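Local coordinates for protein NAD(P)H dehydrogenase (quinone) (Mycobacterium tuberculosis, PDB 1XDI) that uses FAD to reduce quinones such as menadione with NADH or NADPH, and may help the bacterium resist reactive oxygen intermediates, at residues 161-173 with 267-279. Numbering follows the deposited sequence.
Sequences SAQPDGERILTWR and EGSHALMTIGSVP. With FAD (flavin-adenine dinucleotide), chain C.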
loop_
_atom_site.group_PDB
_atom_site.type_symbol
_atom_site.label_atom_id
_atom_site.label_comp_id
_atom_site.label_asym_id
_atom_site.label_seq_id
_atom_site.Cartn_x
_atom_site.Cartn_y
_atom_site.Cartn_z
ATOM N N SER A 161 -29.597 -27.291 37.708
ATOM C CA SER A 161 -29.931 -28.690 37.829
ATOM C C SER A 161 -28.740 -29.619 37.556
ATOM O O SER A 161 -28.897 -30.821 37.323
ATOM C CB SER A 161 -31.107 -29.016 36.905
ATOM O OG SER A 161 -30.900 -28.603 35.580
ATOM N N ALA A 162 -27.537 -29.059 37.581
ATOM C CA ALA A 162 -26.319 -29.826 37.330
ATOM C C ALA A 162 -25.204 -28.961 37.829
ATOM O O ALA A 162 -24.349 -28.491 37.078
ATOM C CB ALA A 162 -26.138 -30.130 35.855
ATOM N N GLN A 163 -25.258 -28.717 39.128
ATOM C CA GLN A 163 -24.255 -27.919 39.787
ATOM C C GLN A 163 -22.964 -28.714 39.876
ATOM O O GLN A 163 -22.967 -29.847 40.334
ATOM C CB GLN A 163 -24.775 -27.543 41.174
ATOM C CG GLN A 163 -25.999 -26.630 41.087
ATOM C CD GLN A 163 -25.735 -25.219 41.629
ATOM O OE1 GLN A 163 -24.614 -24.662 41.509
ATOM N NE2 GLN A 163 -26.773 -24.619 42.215
ATOM N N PRO A 164 -21.849 -28.131 39.411
ATOM C CA PRO A 164 -20.500 -28.720 39.411
ATOM C C PRO A 164 -20.192 -29.118 40.816
ATOM O O PRO A 164 -20.666 -28.495 41.756
ATOM C CB PRO A 164 -19.611 -27.578 39.002
ATOM C CG PRO A 164 -20.476 -26.822 38.111
ATOM C CD PRO A 164 -21.823 -26.818 38.769
ATOM N N ASP A 165 -19.393 -30.147 40.996
ATOM C CA ASP A 165 -19.128 -30.524 42.365
ATOM C C ASP A 165 -17.689 -30.805 42.592
ATOM O O ASP A 165 -17.307 -31.235 43.663
ATOM C CB ASP A 165 -19.969 -31.751 42.738
ATOM C CG ASP A 165 -19.562 -33.020 41.986
ATOM O OD1 ASP A 165 -18.670 -32.989 41.093
ATOM O OD2 ASP A 165 -20.158 -34.065 42.299
ATOM N N GLY A 166 -16.880 -30.575 41.577
ATOM C CA GLY A 166 -15.480 -30.851 41.724
ATOM C C GLY A 166 -15.121 -32.306 41.528
ATOM O O GLY A 166 -14.034 -32.597 41.066
ATOM N N GLU A 167 -15.992 -33.251 41.842
ATOM C CA GLU A 167 -15.572 -34.638 41.696
ATOM C C GLU A 167 -16.050 -35.344 40.445
ATOM O O GLU A 167 -15.256 -35.927 39.710
ATOM C CB GLU A 167 -16.040 -35.491 42.886
ATOM C CG GLU A 167 -15.728 -35.010 44.312
ATOM C CD GLU A 167 -16.596 -35.749 45.354
ATOM O OE1 GLU A 167 -16.667 -37.011 45.217
ATOM O OE2 GLU A 167 -17.184 -35.078 46.273
ATOM N N ARG A 168 -17.366 -35.294 40.235
ATOM C CA ARG A 168 -18.039 -35.974 39.138
ATOM C C ARG A 168 -18.761 -35.054 38.155
ATOM O O ARG A 168 -18.831 -35.369 36.957
ATOM C CB ARG A 168 -19.026 -36.974 39.733
ATOM C CG ARG A 168 -18.385 -38.086 40.528
ATOM C CD ARG A 168 -19.459 -39.052 40.960
ATOM N NE ARG A 168 -18.981 -39.994 41.960
ATOM C CZ ARG A 168 -19.767 -40.655 42.806
ATOM N NH1 ARG A 168 -21.098 -40.502 42.802
ATOM N NH2 ARG A 168 -19.191 -41.473 43.679
ATOM N N ILE A 169 -19.316 -33.953 38.677
ATOM C CA ILE A 169 -19.996 -32.936 37.868
ATOM C C ILE A 169 -18.857 -31.909 37.748
ATOM O O ILE A 169 -18.492 -31.288 38.768
ATOM C CB ILE A 169 -21.200 -32.265 38.615
ATOM C CG1 ILE A 169 -22.167 -33.293 39.179
ATOM C CG2 ILE A 169 -21.953 -31.389 37.639
ATOM C CD1 ILE A 169 -22.720 -34.115 38.142
ATOM N N LEU A 170 -18.282 -31.735 36.547
ATOM C CA LEU A 170 -17.132 -30.815 36.380
ATOM C C LEU A 170 -17.252 -29.663 35.424
ATOM O O LEU A 170 -17.864 -29.808 34.389
ATOM C CB LEU A 170 -15.923 -31.579 35.892
ATOM C CG LEU A 170 -15.586 -32.889 36.582
ATOM C CD1 LEU A 170 -14.336 -33.464 35.953
ATOM C CD2 LEU A 170 -15.329 -32.634 38.057
ATOM N N THR A 171 -16.661 -28.518 35.752
ATOM C CA THR A 171 -16.638 -27.389 34.801
ATOM C C THR A 171 -15.255 -27.603 34.171
ATOM O O THR A 171 -14.451 -28.340 34.691
ATOM C CB THR A 171 -16.560 -26.014 35.468
ATOM O OG1 THR A 171 -15.329 -25.945 36.188
ATOM C CG2 THR A 171 -17.693 -25.774 36.411
ATOM N N TRP A 172 -14.934 -26.969 33.075
ATOM C CA TRP A 172 -13.594 -27.194 32.543
ATOM C C TRP A 172 -12.447 -26.753 33.497
ATOM O O TRP A 172 -11.331 -27.321 33.444
ATOM C CB TRP A 172 -13.461 -26.500 31.188
ATOM C CG TRP A 172 -13.640 -25.072 31.276
ATOM C CD1 TRP A 172 -12.702 -24.155 31.623
ATOM C CD2 TRP A 172 -14.837 -24.349 31.021
ATOM N NE1 TRP A 172 -13.237 -22.895 31.593
ATOM C CE2 TRP A 172 -14.555 -22.987 31.229
ATOM C CE3 TRP A 172 -16.118 -24.713 30.643
ATOM C CZ2 TRP A 172 -15.518 -21.985 31.068
ATOM C CZ3 TRP A 172 -17.079 -23.700 30.481
ATOM C CH2 TRP A 172 -16.770 -22.359 30.695
ATOM N N ARG A 173 -12.695 -25.764 34.362
ATOM C CA ARG A 173 -11.658 -25.327 35.288
ATOM C C ARG A 173 -11.251 -26.442 36.243
ATOM O O ARG A 173 -10.073 -26.552 36.624
ATOM C CB ARG A 173 -12.092 -24.095 36.073
ATOM C CG ARG A 173 -12.090 -22.847 35.222
ATOM C CD ARG A 173 -12.671 -21.622 35.871
ATOM N NE ARG A 173 -12.647 -20.560 34.888
ATOM C CZ ARG A 173 -12.919 -19.306 35.172
ATOM N NH1 ARG A 173 -13.250 -19.002 36.411
ATOM N NH2 ARG A 173 -12.796 -18.365 34.246
ATOM N N GLU A 267 -25.122 -42.662 30.983
ATOM C CA GLU A 267 -24.442 -42.792 32.255
ATOM C C GLU A 267 -22.906 -42.741 32.109
ATOM O O GLU A 267 -22.326 -43.462 31.332
ATOM C CB GLU A 267 -24.868 -44.113 32.960
ATOM C CG GLU A 267 -26.203 -44.075 33.729
ATOM C CD GLU A 267 -26.136 -44.793 35.111
ATOM O OE1 GLU A 267 -25.056 -44.738 35.776
ATOM O OE2 GLU A 267 -27.159 -45.386 35.546
ATOM N N GLY A 268 -22.221 -41.890 32.834
ATOM C CA GLY A 268 -20.784 -41.930 32.692
ATOM C C GLY A 268 -20.121 -41.933 34.068
ATOM O O GLY A 268 -20.796 -42.052 35.109
ATOM N N SER A 269 -18.796 -41.836 34.096
ATOM C CA SER A 269 -18.147 -41.743 35.383
ATOM C C SER A 269 -18.214 -40.270 35.807
ATOM O O SER A 269 -18.448 -39.959 36.997
ATOM C CB SER A 269 -16.696 -42.181 35.311
ATOM O OG SER A 269 -16.135 -41.847 34.063
ATOM N N HIS A 270 -18.055 -39.382 34.815
ATOM C CA HIS A 270 -18.038 -37.935 35.040
ATOM C C HIS A 270 -18.810 -37.153 33.995
ATOM O O HIS A 270 -19.023 -37.629 32.887
ATOM C CB HIS A 270 -16.601 -37.400 34.990
ATOM C CG HIS A 270 -15.595 -38.259 35.690
ATOM N ND1 HIS A 270 -14.965 -37.875 36.858
ATOM C CD2 HIS A 270 -15.123 -39.492 35.397
ATOM C CE1 HIS A 270 -14.154 -38.837 37.254
ATOM N NE2 HIS A 270 -14.233 -39.830 36.385
ATOM N N ALA A 271 -19.208 -35.936 34.353
ATOM C CA ALA A 271 -19.887 -35.055 33.411
ATOM C C ALA A 271 -19.087 -33.737 33.386
ATOM O O ALA A 271 -18.822 -33.106 34.437
ATOM C CB ALA A 271 -21.330 -34.795 33.838
ATOM N N LEU A 272 -18.654 -33.354 32.190
ATOM C CA LEU A 272 -17.938 -32.105 31.979
ATOM C C LEU A 272 -19.009 -31.109 31.461
ATOM O O LEU A 272 -19.528 -31.277 30.324
ATOM C CB LEU A 272 -16.857 -32.274 30.888
ATOM C CG LEU A 272 -15.725 -31.217 30.758
ATOM C CD1 LEU A 272 -15.354 -31.021 29.325
ATOM C CD2 LEU A 272 -16.141 -29.880 31.314
ATOM N N MET A 273 -19.376 -30.104 32.263
ATOM C CA MET A 273 -20.324 -29.098 31.763
ATOM C C MET A 273 -19.574 -28.104 30.828
ATOM O O MET A 273 -18.621 -27.390 31.228
ATOM C CB MET A 273 -20.996 -28.353 32.915
ATOM C CG MET A 273 -22.033 -29.167 33.688
ATOM S SD MET A 273 -23.088 -30.164 32.595
ATOM C CE MET A 273 -22.800 -31.674 33.375
ATOM N N THR A 274 -19.981 -28.098 29.562
ATOM C CA THR A 274 -19.357 -27.247 28.566
ATOM C C THR A 274 -20.360 -26.282 28.020
ATOM O O THR A 274 -20.627 -26.205 26.837
ATOM C CB THR A 274 -18.685 -28.121 27.450
ATOM O OG1 THR A 274 -17.283 -28.235 27.749
ATOM C CG2 THR A 274 -18.821 -27.531 26.062
ATOM N N ILE A 275 -20.997 -25.546 28.894
ATOM C CA ILE A 275 -21.913 -24.580 28.333
ATOM C C ILE A 275 -21.074 -23.319 28.056
ATOM O O ILE A 275 -19.888 -23.412 27.652
ATOM C CB ILE A 275 -22.993 -24.200 29.274
ATOM C CG1 ILE A 275 -23.776 -25.418 29.720
ATOM C CG2 ILE A 275 -23.867 -23.224 28.575
ATOM C CD1 ILE A 275 -24.414 -25.125 31.028
ATOM N N GLY A 276 -21.653 -22.149 28.264
ATOM C CA GLY A 276 -20.865 -20.974 28.026
ATOM C C GLY A 276 -20.383 -20.376 29.325
ATOM O O GLY A 276 -20.170 -21.089 30.296
ATOM N N SER A 277 -20.207 -19.055 29.322
ATOM C CA SER A 277 -19.769 -18.335 30.501
ATOM C C SER A 277 -20.617 -17.089 30.632
ATOM O O SER A 277 -21.399 -16.777 29.738
ATOM C CB SER A 277 -18.309 -17.939 30.368
ATOM O OG SER A 277 -17.580 -19.010 29.795
ATOM N N VAL A 278 -20.429 -16.390 31.745
ATOM C CA VAL A 278 -21.155 -15.179 32.083
ATOM C C VAL A 278 -20.186 -14.031 32.376
ATOM O O VAL A 278 -19.138 -14.210 33.026
ATOM C CB VAL A 278 -22.043 -15.426 33.294
ATOM C CG1 VAL A 278 -22.269 -14.095 34.045
ATOM C CG2 VAL A 278 -23.365 -16.031 32.819
ATOM N N PRO A 279 -20.516 -12.830 31.885
ATOM C CA PRO A 279 -19.622 -11.693 32.117
ATOM C C PRO A 279 -19.539 -11.325 33.574
ATOM O O PRO A 279 -20.532 -11.375 34.278
ATOM C CB PRO A 279 -20.235 -10.615 31.260
ATOM C CG PRO A 279 -21.695 -10.953 31.306
ATOM C CD PRO A 279 -21.694 -12.430 31.102
HETATM P PA FAD C . -9.947 -12.772 32.009
HETATM O O1A FAD C . -11.129 -13.703 32.251
HETATM O O2A FAD C . -8.709 -13.400 31.372
HETATM O O5B FAD C . -9.615 -12.200 33.382
HETATM C C5B FAD C . -10.138 -11.014 33.984
HETATM C C4B FAD C . -9.512 -11.147 35.356
HETATM O O4B FAD C . -9.818 -10.056 36.185
HETATM C C3B FAD C . -9.880 -12.452 36.245
HETATM O O3B FAD C . -8.932 -13.515 36.135
HETATM C C2B FAD C . -10.025 -11.969 37.610
HETATM O O2B FAD C . -8.997 -12.259 38.560
HETATM C C1B FAD C . -10.138 -10.469 37.508
HETATM N N9A FAD C . -11.311 -9.860 37.996
HETATM C C8A FAD C . -12.659 -10.138 37.885
HETATM N N7A FAD C . -13.424 -9.298 38.532
HETATM C C5A FAD C . -12.551 -8.418 39.101
HETATM C C6A FAD C . -12.694 -7.288 39.924
HETATM N N6A FAD C . -13.868 -6.846 40.324
HETATM N N1A FAD C . -11.552 -6.625 40.323
HETATM C C2A FAD C . -10.330 -7.033 39.944
HETATM N N3A FAD C . -10.100 -8.135 39.134
HETATM C C4A FAD C . -11.345 -8.751 38.784
HETATM N N1 FAD C . -9.072 -17.422 23.787
HETATM C C2 FAD C . -8.123 -17.472 22.803
HETATM O O2 FAD C . -7.757 -16.447 22.199
HETATM N N3 FAD C . -7.567 -18.690 22.482
HETATM C C4 FAD C . -7.864 -19.888 23.068
HETATM O O4 FAD C . -7.287 -20.907 22.689
HETATM C C4X FAD C . -8.790 -19.834 24.022
HETATM N N5 FAD C . -9.108 -21.070 24.651
HETATM C C5X FAD C . -10.092 -21.014 25.672
HETATM C C6 FAD C . -10.456 -22.188 26.368
HETATM C C7 FAD C . -11.436 -22.195 27.396
HETATM C C7M FAD C . -11.786 -23.513 28.129
HETATM C C8 FAD C . -12.077 -20.961 27.711
HETATM C C8M FAD C . -13.154 -20.853 28.778
HETATM C C9 FAD C . -11.737 -19.804 27.072
HETATM C C9A FAD C . -10.760 -19.773 26.083
HETATM N N10 FAD C . -10.337 -18.555 25.364
HETATM C C10 FAD C . -9.387 -18.591 24.383
HETATM C "C1'" FAD C . -10.945 -17.348 25.778
HETATM C "C2'" FAD C . -10.043 -16.386 26.494
HETATM O "O2'" FAD C . -9.440 -17.075 27.645
HETATM C "C3'" FAD C . -10.769 -15.164 26.982
HETATM O "O3'" FAD C . -11.185 -14.426 25.862
HETATM C "C4'" FAD C . -9.928 -14.186 27.777
HETATM O "O4'" FAD C . -9.558 -14.994 28.957
HETATM C "C5'" FAD C . -10.587 -13.036 28.364
HETATM O "O5'" FAD C . -9.606 -12.203 28.965
HETATM P P FAD C . -9.939 -10.959 29.846
HETATM O O1P FAD C . -8.680 -10.372 30.125
HETATM O O2P FAD C . -10.990 -10.079 29.288
HETATM O O3P FAD C . -10.539 -11.657 31.083
#
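L170 N donates to A271 O at 2.6 Å, and A271 N in turn donates to R168 O at 2.7 Å. Two residues on, M273 N donates to L170 O, also at 2.6 Å, so 169-171 runs parallel to 270-273 as an outermost strand, within this chain, of the five-stranded sheet; 270-273 separates it from 185-188, whose following turn is consistent with a Rossmann-type motif. D165 OD1 shapes the approach to the edge strand as an Asx motif. It accepts from R168 N on the syn side and from I169 N above the carboxylate plane, while R251 pairs with OD2. On the face of I169 and A271, M273 bends at chi2 and chi3, and its CE lies 4.4 Å from both I169 CG2 and A162 CB. On the other face L272 CD2 lies 3.6 Å from W172 N. With CG between backbone N and carbonyl carbon (chi1 61°), the W172 indole swings toward 273-277, where G276 O lies in plane at its edge. Backbone bonds thus fix the sheet edge, while the indole bridges to the flavin: C7M lies over one face, offset toward the rim, G276 O and S277 OG line the edge, and D47 holds NE1.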